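Local coordinates for putative branched-chain amino acid transport system substrate-binding protein (Rhodopseudomonas palustris, PDB 3TX6) that probably serves as the periplasmic solute-binding component of an ABC transporter for lignin-derived aromatic acids, and holds 3-(4-hydroxyphenyl)pyruvic acid in its cleft, at residues S77-T82 with D145-L150; M115-P120 with Q221-A226; V83-V88 with V94-L99. All blocks are in the same frame, centred on the assembly; numbering follows the deposited sequence. Where two conformers were deposited one is given.

Interaction 1: residues S77-T82 with D145-L150; sequences SVTPPT and DSYGDL. With ENO (3-(4-hydroxy-phenyl)pyruvic acid), chain D.
Thr79 and Tyr147 meet across the ligand cleft of a two-lobed periplasmic binding protein, with the keto-acid end of the ligand packed against both. This is the tight part. Val78 is the N-cap of helix 79-92, so Thr79 N lies in the first turn and donates to the ligand's O2 at 2.8 Å, nearly straight at 170°; the helix N-terminus would probably favour a negative carboxylate here. With chi1 of -60° the threonine hydroxyl sits beside that same N, and OG1 comes 2.9 Å from ligand O4. Pro101 O is a second possible acceptor for its one proton, leaving the choice unsettled. Tyr147 extends its ring anti to the backbone N (chi1 -178°), which sets one ring face along the ligand, whose C2 stands 3.6 Å above the ring plane toward the rim. OG1 of Thr79 approaches Tyr147 CD1 obliquely at 3.7 Å. Branched Val78 adds a methyl, CG1 lying 3.5 Å from ligand O1.

The partly exposed side is looser. Pro80 crosses Asp145 at about a right angle, its CG 3.9 Å from OD2 of Asp145. That aspartate suits the N-cap of helix 146-161: its OD1 accepts weakly from Tyr147 N and Gly148 N, while OD2 forms a salt bridge with Arg174, which itself bonds the ligand. Ser146 OG lies near the Thr79 methyl, but the serine has two conformers, leaving that approach doubtful.

Behind the first segment stand helices 21-29 and 54-67, touched by Val78 and Pro80; behind the second, Asp149 pairs with Arg171 of strand 165-172.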
ATOM      1  N   SER A  77      -7.721  -2.146   2.940  1.00 12.52           N
ATOM      2  CA  SER A  77      -6.594  -2.908   2.404  1.00 14.09           C
ATOM      3  C   SER A  77      -6.416  -2.768   0.880  1.00 12.98           C
ATOM      4  O   SER A  77      -5.358  -3.055   0.330  1.00 14.26           O
ATOM      5  CB  SER A  77      -6.758  -4.399   2.748  1.00 14.57           C
ATOM      6  OG  SER A  77      -6.799  -4.586   4.167  1.00 14.08           O
ATOM      7  N   VAL A  78      -7.508  -2.445   0.206  1.00 13.42           N
ATOM      8  CA  VAL A  78      -7.551  -2.343  -1.251  1.00 14.81           C
ATOM      9  C   VAL A  78      -8.306  -1.055  -1.591  1.00 13.37           C
ATOM     10  O   VAL A  78      -8.954  -0.461  -0.716  1.00 13.25           O
ATOM     11  CB  VAL A  78      -8.111  -3.604  -1.943  1.00 15.32           C
ATOM     12  CG1 VAL A  78      -7.109  -4.756  -1.852  1.00 16.24           C
ATOM     13  CG2 VAL A  78      -9.490  -3.976  -1.369  1.00 15.95           C
ATOM     14  N   THR A  79      -8.146  -0.601  -2.837  1.00 14.60           N
ATOM     15  CA  THR A  79      -8.602   0.745  -3.197  1.00 14.63           C
ATOM     16  C   THR A  79     -10.101   0.998  -3.060  1.00 14.33           C
ATOM     17  O   THR A  79     -10.464   2.019  -2.476  1.00 14.75           O
ATOM     18  CB  THR A  79      -8.061   1.178  -4.581  1.00 15.61           C
ATOM     19  OG1 THR A  79      -6.627   1.155  -4.521  1.00 17.38           O
ATOM     20  CG2 THR A  79      -8.563   2.561  -4.968  1.00 17.13           C
ATOM     21  N   PRO A  80     -10.972   0.098  -3.544  1.00 14.99           N
ATOM     22  CA  PRO A  80     -12.406   0.452  -3.498  1.00 15.82           C
ATOM     23  C   PRO A  80     -12.946   0.739  -2.071  1.00 15.69           C
ATOM     24  O   PRO A  80     -13.585   1.766  -1.860  1.00 16.39           O
ATOM     25  CB  PRO A  80     -13.090  -0.746  -4.203  1.00 20.78           C
ATOM     26  CG  PRO A  80     -12.028  -1.189  -5.177  1.00 19.70           C
ATOM     27  CD  PRO A  80     -10.760  -1.097  -4.354  1.00 17.22           C
ATOM     28  N   PRO A  81     -12.665  -0.122  -1.097  1.00 14.57           N
ATOM     29  CA  PRO A  81     -13.155   0.226   0.255  1.00 14.40           C
ATOM     30  C   PRO A  81     -12.417   1.455   0.866  1.00 13.57           C
ATOM     31  O   PRO A  81     -12.940   2.119   1.769  1.00 14.72           O
ATOM     32  CB  PRO A  81     -12.890  -1.043   1.050  1.00 15.12           C
ATOM     33  CG  PRO A  81     -11.813  -1.751   0.317  1.00 15.53           C
ATOM     34  CD  PRO A  81     -12.071  -1.449  -1.140  1.00 15.97           C
ATOM     35  N   THR A  82     -11.174   1.716   0.436  1.00 12.71           N
ATOM     36  CA  THR A  82     -10.381   2.835   0.955  1.00 12.82           C
ATOM     37  C   THR A  82     -10.993   4.161   0.492  1.00 13.57           C
ATOM     38  O   THR A  82     -11.075   5.143   1.278  1.00 13.72           O
ATOM     39  CB  THR A  82      -8.911   2.722   0.523  1.00 12.82           C
ATOM     40  OG1 THR A  82      -8.377   1.520   1.055  1.00 12.87           O
ATOM     41  CG2 THR A  82      -8.039   3.887   1.032  1.00 14.07           C
ATOM     42  N   ASP A 145     -10.807  -1.403 -12.569  1.00 22.04           N
ATOM     43  CA  ASP A 145     -11.336  -0.467 -11.542  1.00 22.14           C
ATOM     44  C   ASP A 145     -10.286   0.632 -11.259  1.00 19.99           C
ATOM     45  O   ASP A 145      -9.290   0.700 -11.957  1.00 24.19           O
ATOM     46  CB  ASP A 145     -11.803  -1.231 -10.295  1.00 23.14           C
ATOM     47  CG  ASP A 145     -10.663  -1.813  -9.448  1.00 24.04           C
ATOM     48  OD1 ASP A 145      -9.497  -1.501  -9.656  1.00 28.24           O
ATOM     49  OD2 ASP A 145     -10.957  -2.665  -8.597  1.00 36.43           O
ATOM     50  N   SER A 146     -10.516   1.452 -10.240  0.50 22.77           N
ATOM     51  CA  SER A 146      -9.691   2.640  -9.987  0.50 25.32           C
ATOM     52  C   SER A 146      -8.208   2.299  -9.826  0.50 23.40           C
ATOM     53  O   SER A 146      -7.353   3.011 -10.350  0.50 24.46           O
ATOM     54  CB  SER A 146     -10.211   3.423  -8.777  0.50 28.09           C
ATOM     55  OG  SER A 146     -10.302   2.603  -7.625  0.50 33.26           O
ATOM     56  N   TYR A 147      -7.898   1.205  -9.131  1.00 21.39           N
ATOM     57  CA  TYR A 147      -6.499   0.805  -8.946  1.00 18.65           C
ATOM     58  C   TYR A 147      -5.859   0.471 -10.296  1.00 20.07           C
ATOM     59  O   TYR A 147      -4.743   0.928 -10.596  1.00 18.19           O
ATOM     60  CB  TYR A 147      -6.383  -0.405  -8.001  1.00 18.93           C
ATOM     61  CG  TYR A 147      -4.940  -0.848  -7.731  1.00 17.56           C
ATOM     62  CD1 TYR A 147      -4.101  -0.131  -6.863  1.00 18.23           C
ATOM     63  CD2 TYR A 147      -4.399  -1.962  -8.385  1.00 17.30           C
ATOM     64  CE1 TYR A 147      -2.794  -0.532  -6.641  1.00 18.04           C
ATOM     65  CE2 TYR A 147      -3.085  -2.373  -8.148  1.00 17.97           C
ATOM     66  CZ  TYR A 147      -2.272  -1.638  -7.304  1.00 16.03           C
ATOM     67  OH  TYR A 147      -0.972  -2.000  -7.032  1.00 17.57           O
ATOM     68  N   GLY A 148      -6.526  -0.357 -11.093  1.00 19.11           N
ATOM     69  CA  GLY A 148      -6.004  -0.649 -12.442  1.00 18.19           C
ATOM     70  C   GLY A 148      -5.909   0.562 -13.365  1.00 20.84           C
ATOM     71  O   GLY A 148      -4.996   0.644 -14.166  1.00 20.89           O
ATOM     72  N   ASP A 149      -6.835   1.512 -13.210  1.00 18.51           N
ATOM     73  CA  ASP A 149      -6.807   2.764 -13.939  1.00 20.56           C
ATOM     74  C   ASP A 149      -5.635   3.627 -13.513  1.00 20.82           C
ATOM     75  O   ASP A 149      -4.929   4.196 -14.369  1.00 21.72           O
ATOM     76  CB  ASP A 149      -8.101   3.571 -13.673  1.00 22.89           C
ATOM     77  CG  ASP A 149      -9.358   2.958 -14.334  1.00 25.85           C
ATOM     78  OD1 ASP A 149      -9.231   2.042 -15.181  1.00 25.33           O
ATOM     79  OD2 ASP A 149     -10.492   3.386 -13.983  1.00 26.64           O
ATOM     80  N   LEU A 150      -5.415   3.770 -12.211  1.00 20.75           N
ATOM     81  CA  LEU A 150      -4.289   4.612 -11.778  1.00 20.84           C
ATOM     82  C   LEU A 150      -2.989   4.081 -12.420  1.00 18.91           C
ATOM     83  O   LEU A 150      -2.151   4.841 -12.893  1.00 18.41           O
ATOM     84  CB  LEU A 150      -4.093   4.597 -10.284  1.00 20.40           C
ATOM     85  CG  LEU A 150      -5.064   5.381  -9.431  1.00 26.77           C
ATOM     86  CD1 LEU A 150      -5.002   4.905  -7.975  1.00 28.95           C
ATOM     87  CD2 LEU A 150      -4.739   6.864  -9.558  1.00 28.05           C
TER
HETATM   88  O4  ENO D 386      -4.764  -0.841  -3.443  1.00 19.20           O
HETATM   89  C9  ENO D 386      -2.343  -2.098  -1.396  1.00 16.67           C
HETATM   90  C8  ENO D 386      -1.232  -1.591  -0.752  1.00 17.51           C
HETATM   91  C7  ENO D 386      -0.077  -1.240  -1.469  1.00 17.59           C
HETATM   92  C6  ENO D 386      -0.111  -1.323  -2.848  1.00 16.77           C
HETATM   93  C5  ENO D 386      -1.216  -1.850  -3.509  1.00 18.95           C
HETATM   94  C4  ENO D 386      -2.361  -2.232  -2.788  1.00 16.72           C
HETATM   95  O3  ENO D 386       1.002  -0.712  -0.772  1.00 25.70           O
HETATM   96  C3  ENO D 386      -3.535  -2.865  -3.479  1.00 20.31           C
HETATM   97  C2  ENO D 386      -4.692  -2.015  -3.843  1.00 19.53           C
HETATM   98  C1  ENO D 386      -5.782  -2.650  -4.570  1.00 19.53           C
HETATM   99  O2  ENO D 386      -6.786  -1.955  -4.832  1.00 18.36           O
HETATM  100  O1  ENO D 386      -5.707  -3.864  -4.927  1.00 20.01           O

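Interaction 2: residues M115-P120 with Q221-A226; sequences MPQPIP and QTHGAA. With ENO (3-(4-hydroxy-phenyl)pyruvic acid), chain D.
His223 reaches across to Gln117 where the chain of this two-lobed periplasmic binding fold passes from the sheet of one lobe, through strand 112-114, to helix 119-130 of the other. The imidazole presents a face to the ligand and its edge to the protein. Ligand C6 stands 3.6 Å above the centre of one ring face. At the edge, NE2 of His223 donates to the backbone O of Gln117 at 2.8 Å, with an N-H...O angle of 152° and the oxygen a little out of the ring plane. Histidine suits this place because one flat group can both underlie an aromatic solute and bind a buried carbonyl. Its CG is wedged between backbone N and carbonyl carbon (chi1 53°), which sends the ring toward the 115-120 segment.

The Gln117 amide is turned 69° from the imidazole plane, OE1 coming 3.4 Å from CD2 of His223. A long amide fits, since both its ends are used: NE2 bonds Ser347 O, and OE1 accepts from Gln282 NE2 and may thereby position a ligand-binding residue. The Ile119 side chain crosses His223 at about a right angle, its CD1 methyl at the ring edge near the plane, 4.1 Å from His223 CE1.

Pro116 packs its CB 3.4 Å from the phenol oxygen O3. Gly224, whose N donates to Thr222 OG1 in an ST turn, has little space for a side chain: its CA lies 3.3 Å from ligand C5.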
HETATM    1  N   MSE A 115      -0.570   5.869   3.444  0.50 13.60           N
HETATM    2  CA  MSE A 115       0.696   5.216   3.744  0.50 14.92           C
HETATM    3  C   MSE A 115       1.343   4.564   2.522  0.50 13.09           C
HETATM    4  O   MSE A 115       2.555   4.656   2.357  0.50 13.80           O
HETATM    5  CB  MSE A 115       0.514   4.241   4.900  0.50 15.59           C
HETATM    6  CG  MSE A 115      -0.091   4.943   6.119  0.50 21.50           C
HETATM    7 SE   MSE A 115       0.874   6.596   6.687  0.50 24.76          SE
HETATM    8  CE  MSE A 115       2.439   5.620   7.279  0.50 16.55           C
ATOM      9  N   PRO A 116       0.580   3.853   1.675  1.00 14.50           N
ATOM     10  CA  PRO A 116       1.243   3.222   0.506  1.00 14.58           C
ATOM     11  C   PRO A 116       1.896   4.228  -0.424  1.00 14.11           C
ATOM     12  O   PRO A 116       1.437   5.364  -0.556  1.00 15.79           O
ATOM     13  CB  PRO A 116       0.113   2.472  -0.192  1.00 14.63           C
ATOM     14  CG  PRO A 116      -0.872   2.221   0.901  1.00 14.62           C
ATOM     15  CD  PRO A 116      -0.839   3.516   1.702  1.00 13.58           C
ATOM     16  N   GLN A 117       2.985   3.802  -1.063  1.00 14.36           N
ATOM     17  CA  GLN A 117       3.625   4.602  -2.039  1.00 14.77           C
ATOM     18  C   GLN A 117       2.648   4.970  -3.175  1.00 14.79           C
ATOM     19  O   GLN A 117       1.893   4.130  -3.641  1.00 15.44           O
ATOM     20  CB  GLN A 117       4.822   3.870  -2.636  1.00 16.96           C
ATOM     21  CG  GLN A 117       5.948   3.604  -1.630  1.00 15.75           C
ATOM     22  CD  GLN A 117       5.718   2.415  -0.710  1.00 14.66           C
ATOM     23  OE1 GLN A 117       4.729   1.699  -0.852  1.00 16.95           O
ATOM     24  NE2 GLN A 117       6.666   2.175   0.221  1.00 17.42           N
ATOM     25  N   PRO A 118       2.673   6.248  -3.614  1.00 16.14           N
ATOM     26  CA  PRO A 118       1.846   6.647  -4.740  1.00 16.46           C
ATOM     27  C   PRO A 118       2.261   5.960  -6.001  1.00 15.13           C
ATOM     28  O   PRO A 118       3.447   5.640  -6.197  1.00 16.81           O
ATOM     29  CB  PRO A 118       2.038   8.162  -4.803  1.00 18.08           C
ATOM     30  CG  PRO A 118       3.370   8.415  -4.224  1.00 16.44           C
ATOM     31  CD  PRO A 118       3.548   7.341  -3.160  1.00 15.59           C
ATOM     32  N   ILE A 119       1.288   5.648  -6.832  1.00 16.36           N
ATOM     33  CA  ILE A 119       1.568   4.938  -8.063  1.00 14.37           C
ATOM     34  C   ILE A 119       2.712   5.547  -8.888  1.00 15.41           C
ATOM     35  O   ILE A 119       3.538   4.785  -9.343  1.00 18.68           O
ATOM     36  CB  ILE A 119       0.293   4.724  -8.890  1.00 15.10           C
ATOM     37  CG1 ILE A 119      -0.464   3.460  -8.456  1.00 19.63           C
ATOM     38  CG2 ILE A 119       0.569   4.609 -10.401  1.00 17.28           C
ATOM     39  CD1 ILE A 119      -0.885   3.443  -7.018  1.00 20.76           C
ATOM     40  N   PRO A 120       2.805   6.897  -9.025  1.00 17.98           N
ATOM     41  CA  PRO A 120       3.899   7.404  -9.891  1.00 18.37           C
ATOM     42  C   PRO A 120       5.287   7.117  -9.376  1.00 17.88           C
ATOM     43  O   PRO A 120       6.191   6.962 -10.191  1.00 19.38           O
ATOM     44  CB  PRO A 120       3.589   8.899 -10.026  1.00 20.70           C
ATOM     45  CG  PRO A 120       2.084   8.916  -9.934  1.00 21.67           C
ATOM     46  CD  PRO A 120       1.758   7.908  -8.851  1.00 17.62           C
ATOM     47  N   GLN A 221       5.762  -6.139 -11.778  1.00 20.31           N
ATOM     48  CA  GLN A 221       4.658  -6.223 -10.812  1.00 19.73           C
ATOM     49  C   GLN A 221       4.646  -4.973  -9.974  1.00 16.80           C
ATOM     50  O   GLN A 221       5.732  -4.404  -9.657  1.00 18.21           O
ATOM     51  CB  GLN A 221       4.741  -7.460  -9.890  1.00 20.90           C
ATOM     52  CG  GLN A 221       4.496  -8.801 -10.567  1.00 20.09           C
ATOM     53  CD  GLN A 221       3.028  -9.117 -10.801  1.00 19.91           C
ATOM     54  OE1 GLN A 221       2.152  -8.466 -10.218  1.00 25.72           O
ATOM     55  NE2 GLN A 221       2.736 -10.150 -11.602  1.00 23.25           N
ATOM     56  N   THR A 222       3.422  -4.587  -9.567  1.00 19.43           N
ATOM     57  CA  THR A 222       3.252  -3.483  -8.646  1.00 19.08           C
ATOM     58  C   THR A 222       3.472  -3.863  -7.191  1.00 18.87           C
ATOM     59  O   THR A 222       3.632  -5.029  -6.849  1.00 20.71           O
ATOM     60  CB  THR A 222       1.834  -2.888  -8.755  1.00 16.15           C
ATOM     61  OG1 THR A 222       0.841  -3.746  -8.154  1.00 18.95           O
ATOM     62  CG2 THR A 222       1.443  -2.581 -10.217  1.00 19.49           C
ATOM     63  N   HIS A 223       3.457  -2.841  -6.334  1.00 18.84           N
ATOM     64  CA  HIS A 223       3.660  -3.032  -4.906  1.00 16.89           C
ATOM     65  C   HIS A 223       2.480  -3.726  -4.239  1.00 17.67           C
ATOM     66  O   HIS A 223       2.609  -4.181  -3.116  1.00 17.32           O
ATOM     67  CB  HIS A 223       4.089  -1.756  -4.183  1.00 17.51           C
ATOM     68  CG  HIS A 223       3.193  -0.541  -4.411  1.00 17.18           C
ATOM     69  ND1 HIS A 223       2.586  -0.258  -5.591  1.00 16.99           N
ATOM     70  CD2 HIS A 223       2.967   0.560  -3.581  1.00 14.74           C
ATOM     71  CE1 HIS A 223       1.939   0.950  -5.452  1.00 14.81           C
ATOM     72  NE2 HIS A 223       2.180   1.424  -4.235  1.00 16.47           N
ATOM     73  N   GLY A 224       1.353  -3.841  -4.952  1.00 18.13           N
ATOM     74  CA  GLY A 224       0.236  -4.683  -4.522  1.00 19.13           C
ATOM     75  C   GLY A 224       0.553  -6.160  -4.487  1.00 21.33           C
ATOM     76  O   GLY A 224      -0.246  -6.936  -3.900  1.00 21.38           O
ATOM     77  N   ALA A 225       1.722  -6.544  -5.031  1.00 21.64           N
ATOM     78  CA  ALA A 225       2.165  -7.941  -5.040  1.00 20.42           C
ATOM     79  C   ALA A 225       3.235  -8.278  -3.975  1.00 20.22           C
ATOM     80  O   ALA A 225       3.643  -9.419  -3.906  1.00 22.82           O
ATOM     81  CB  ALA A 225       2.706  -8.338  -6.451  1.00 24.63           C
ATOM     82  N   ALA A 226       3.709  -7.317  -3.174  1.00 20.06           N
ATOM     83  CA  ALA A 226       4.939  -7.464  -2.369  1.00 20.98           C
ATOM     84  C   ALA A 226       4.685  -8.183  -1.023  1.00 20.30           C
ATOM     85  O   ALA A 226       4.771  -7.606   0.079  1.00 19.28           O
ATOM     86  CB  ALA A 226       5.607  -6.094  -2.161  1.00 21.39           C
TER
HETATM   87  O4  ENO D 386      -4.764  -0.841  -3.443  1.00 19.20           O
HETATM   88  C9  ENO D 386      -2.343  -2.098  -1.396  1.00 16.67           C
HETATM   89  C8  ENO D 386      -1.232  -1.591  -0.752  1.00 17.51           C
HETATM   90  C7  ENO D 386      -0.077  -1.240  -1.469  1.00 17.59           C
HETATM   91  C6  ENO D 386      -0.111  -1.323  -2.848  1.00 16.77           C
HETATM   92  C5  ENO D 386      -1.216  -1.850  -3.509  1.00 18.95           C
HETATM   93  C4  ENO D 386      -2.361  -2.232  -2.788  1.00 16.72           C
HETATM   94  O3  ENO D 386       1.002  -0.712  -0.772  1.00 25.70           O
HETATM   95  C3  ENO D 386      -3.535  -2.865  -3.479  1.00 20.31           C
HETATM   96  C2  ENO D 386      -4.692  -2.015  -3.843  1.00 19.53           C
HETATM   97  C1  ENO D 386      -5.782  -2.650  -4.570  1.00 19.53           C
HETATM   98  O2  ENO D 386      -6.786  -1.955  -4.832  1.00 18.36           O
HETATM   99  O1  ENO D 386      -5.707  -3.864  -4.927  1.00 20.01           O

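Interaction 3: residues V83-V88 with V94-L99; sequences VAVSNV and VPHIAL
Val85 and His96 meet because each extends a group anti to its backbone N: chi1 of 175° carries Val85 CG1 down from the helix, and chi1 of 169° lifts the imidazole of His96 off the strand to receive it. The pair locks a beta-alpha-beta unit, in which helix 79-92 links the neighbouring parallel strands 72-75 and 96-98 and packs back on the sheet.

The contact is a CH-pi interaction. CG1 of Val85 lies 3.6 Å from the ring centroid of His96, 26° off the normal, and is displaced toward the rim, so that its nearest ring atoms are NE2 at 3.3 Å and CD2 at 3.4 Å. The two side chains cross at about a right angle. On the opposite ring face sits the peptide nitrogen Ala98 N, 3.6 Å above the plane, so the imidazole is sandwiched between a helix methyl and its own strand.

Its rotation is set by bonds at both nitrogens. NE2 is paired with Gly75 O at the end of strand 72-75, and ND1 with Ser112 OG of strand 112-114. Since a carbonyl can only accept, the proton is probably on NE2. Histidine suits this buried site because its flat ring packs under the helix while its two nitrogens tie its strand to both neighbours. The His96 side chain is about 11 Å from the ligand, and the contact is structural: it joins helix to sheet.

Ser86 is small enough to bring the helix backbone close, and its OG also bonds Ser112 OG. Val85 suits the interface through its branched, apolar shape. Beside it, the serine passes the ring with CA 3.6 Å and CB 3.7 Å from His96 ND1.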
ATOM      1  N   VAL A  83     -11.471   4.198  -0.754  1.00 14.70           N
ATOM      2  CA  VAL A  83     -12.231   5.349  -1.231  1.00 14.31           C
ATOM      3  C   VAL A  83     -13.456   5.600  -0.337  1.00 15.54           C
ATOM      4  O   VAL A  83     -13.713   6.742   0.081  1.00 16.47           O
ATOM      5  CB  VAL A  83     -12.594   5.213  -2.715  1.00 14.46           C
ATOM      6  CG1 VAL A  83     -13.627   6.270  -3.130  1.00 16.80           C
ATOM      7  CG2 VAL A  83     -11.318   5.304  -3.601  1.00 16.79           C
ATOM      8  N   ALA A  84     -14.157   4.533   0.002  1.00 14.50           N
ATOM      9  CA  ALA A  84     -15.307   4.609   0.887  1.00 15.13           C
ATOM     10  C   ALA A  84     -14.965   5.178   2.265  1.00 14.19           C
ATOM     11  O   ALA A  84     -15.713   6.027   2.796  1.00 15.50           O
ATOM     12  CB  ALA A  84     -15.992   3.250   1.023  1.00 17.05           C
ATOM     13  N   VAL A  85     -13.874   4.710   2.862  1.00 12.67           N
ATOM     14  CA  VAL A  85     -13.459   5.217   4.144  1.00 12.28           C
ATOM     15  C   VAL A  85     -13.161   6.702   4.053  1.00 12.94           C
ATOM     16  O   VAL A  85     -13.540   7.466   4.923  1.00 13.87           O
ATOM     17  CB  VAL A  85     -12.255   4.432   4.691  1.00 12.40           C
ATOM     18  CG1 VAL A  85     -11.751   5.056   5.997  1.00 14.28           C
ATOM     19  CG2 VAL A  85     -12.614   2.941   4.916  1.00 13.62           C
ATOM     20  N   SER A  86     -12.482   7.110   2.980  1.00 13.19           N
ATOM     21  CA  SER A  86     -12.160   8.520   2.773  1.00 12.87           C
ATOM     22  C   SER A  86     -13.403   9.383   2.673  1.00 13.22           C
ATOM     23  O   SER A  86     -13.442  10.486   3.266  1.00 14.73           O
ATOM     24  CB  SER A  86     -11.231   8.715   1.530  1.00 14.00           C
ATOM     25  OG  SER A  86     -10.875  10.047   1.375  1.00 15.18           O
ATOM     26  N   ASN A  87     -14.435   8.877   1.975  1.00 14.17           N
ATOM     27  CA  ASN A  87     -15.712   9.574   1.873  1.00 17.58           C
ATOM     28  C   ASN A  87     -16.290   9.837   3.260  1.00 14.85           C
ATOM     29  O   ASN A  87     -16.695  10.957   3.565  1.00 18.00           O
ATOM     30  CB  ASN A  87     -16.737   8.796   1.055  1.00 22.83           C
ATOM     31  CG  ASN A  87     -16.394   8.747  -0.422  1.00 26.84           C
ATOM     32  OD1 ASN A  87     -15.613   9.565  -0.943  1.00 29.20           O
ATOM     33  ND2 ASN A  87     -16.941   7.741  -1.106  1.00 35.82           N
ATOM     34  N   VAL A  88     -16.266   8.816   4.108  1.00 14.68           N
ATOM     35  CA  VAL A  88     -16.815   8.936   5.455  1.00 13.61           C
ATOM     36  C   VAL A  88     -15.986   9.921   6.307  1.00 15.06           C
ATOM     37  O   VAL A  88     -16.538  10.793   6.990  1.00 15.15           O
ATOM     38  CB  VAL A  88     -16.939   7.570   6.141  1.00 15.51           C
ATOM     39  CG1 VAL A  88     -17.381   7.738   7.614  1.00 16.64           C
ATOM     40  CG2 VAL A  88     -17.935   6.694   5.380  1.00 17.70           C
ATOM     41  N   VAL A  94     -12.812  13.584  10.376  1.00 13.54           N
ATOM     42  CA  VAL A  94     -11.944  12.749  11.175  1.00 14.38           C
ATOM     43  C   VAL A  94     -10.698  12.397  10.336  1.00 13.36           C
ATOM     44  O   VAL A  94     -10.813  11.985   9.211  1.00 12.38           O
ATOM     45  CB  VAL A  94     -12.659  11.458  11.606  1.00 14.21           C
ATOM     46  CG1 VAL A  94     -11.701  10.575  12.455  1.00 15.06           C
ATOM     47  CG2 VAL A  94     -13.942  11.783  12.370  1.00 17.15           C
ATOM     48  N   PRO A  95      -9.494  12.537  10.930  1.00 12.66           N
ATOM     49  CA  PRO A  95      -8.297  12.127  10.204  1.00 11.24           C
ATOM     50  C   PRO A  95      -8.385  10.680   9.763  1.00 12.29           C
ATOM     51  O   PRO A  95      -8.741   9.786  10.550  1.00 12.88           O
ATOM     52  CB  PRO A  95      -7.171  12.323  11.218  1.00 13.32           C
ATOM     53  CG  PRO A  95      -7.697  13.442  12.109  1.00 14.65           C
ATOM     54  CD  PRO A  95      -9.166  13.191  12.212  1.00 13.83           C
ATOM     55  N   HIS A  96      -7.978  10.452   8.523  1.00 12.28           N
ATOM     56  CA  HIS A  96      -7.977   9.134   7.915  1.00 11.90           C
ATOM     57  C   HIS A  96      -6.619   8.816   7.383  1.00 11.88           C
ATOM     58  O   HIS A  96      -6.075   9.557   6.551  1.00 12.22           O
ATOM     59  CB  HIS A  96      -9.016   9.138   6.774  1.00 11.09           C
ATOM     60  CG  HIS A  96      -8.929   7.934   5.888  1.00 12.14           C
ATOM     61  ND1 HIS A  96      -9.102   8.002   4.532  1.00 12.16           N
ATOM     62  CD2 HIS A  96      -8.686   6.586   6.195  1.00 13.45           C
ATOM     63  CE1 HIS A  96      -8.952   6.767   4.016  1.00 14.01           C
ATOM     64  NE2 HIS A  96      -8.690   5.903   5.028  1.00 13.39           N
ATOM     65  N   ILE A  97      -6.042   7.702   7.847  1.00 13.11           N
ATOM     66  CA  ILE A  97      -4.799   7.205   7.278  1.00 12.10           C
ATOM     67  C   ILE A  97      -5.120   5.965   6.421  1.00 13.20           C
ATOM     68  O   ILE A  97      -5.535   4.904   6.940  1.00 12.15           O
ATOM     69  CB  ILE A  97      -3.759   6.850   8.363  1.00 12.05           C
ATOM     70  CG1 ILE A  97      -3.391   8.078   9.175  1.00 13.46           C
ATOM     71  CG2 ILE A  97      -2.532   6.292   7.708  1.00 14.00           C
ATOM     72  CD1 ILE A  97      -2.497   7.828  10.397  1.00 14.66           C
ATOM     73  N   ALA A  98      -5.022   6.145   5.104  1.00 12.69           N
ATOM     74  CA  ALA A  98      -5.312   5.110   4.126  1.00 13.49           C
ATOM     75  C   ALA A  98      -4.220   4.050   4.134  1.00 12.07           C
ATOM     76  O   ALA A  98      -3.035   4.393   4.145  1.00 12.73           O
ATOM     77  CB  ALA A  98      -5.508   5.720   2.731  1.00 15.41           C
ATOM     78  N   LEU A  99      -4.641   2.785   3.990  1.00 12.34           N
ATOM     79  CA  LEU A  99      -3.713   1.650   3.926  1.00 13.24           C
ATOM     80  C   LEU A  99      -3.649   1.008   2.511  1.00 12.74           C
ATOM     81  O   LEU A  99      -2.981  -0.007   2.333  1.00 15.31           O
ATOM     82  CB  LEU A  99      -4.036   0.630   5.019  1.00 15.43           C
ATOM     83  CG  LEU A  99      -4.034   1.133   6.462  1.00 14.20           C
ATOM     84  CD1 LEU A  99      -4.366  -0.010   7.458  1.00 14.56           C
ATOM     85  CD2 LEU A  99      -2.736   1.855   6.872  1.00 14.32           C
TER

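Overall arrangement
From the N terminus, strand 72-75 leads into helix 79-92, which supplies one side of interactions 1 and 3. Interaction 3 closes first, a short loop within one beta-alpha-beta unit, and is nested inside the longer loop that interaction 1 closes when residues 145-150 arrive from the other lobe. Interaction 2 then opens at 115-120 and ends at 221-226, crossing interaction 1. Interaction 1 spans the two lobes, while interaction 2 ties the interlobe connection to a second-lobe loop; both touch the ligand, and Tyr147 OH meets Thr222 OG1 between them at 2.8 Å. Interaction 3 stays within the first lobe, joined to interaction 2 by the probable bond from Met115 N to Ala98 O.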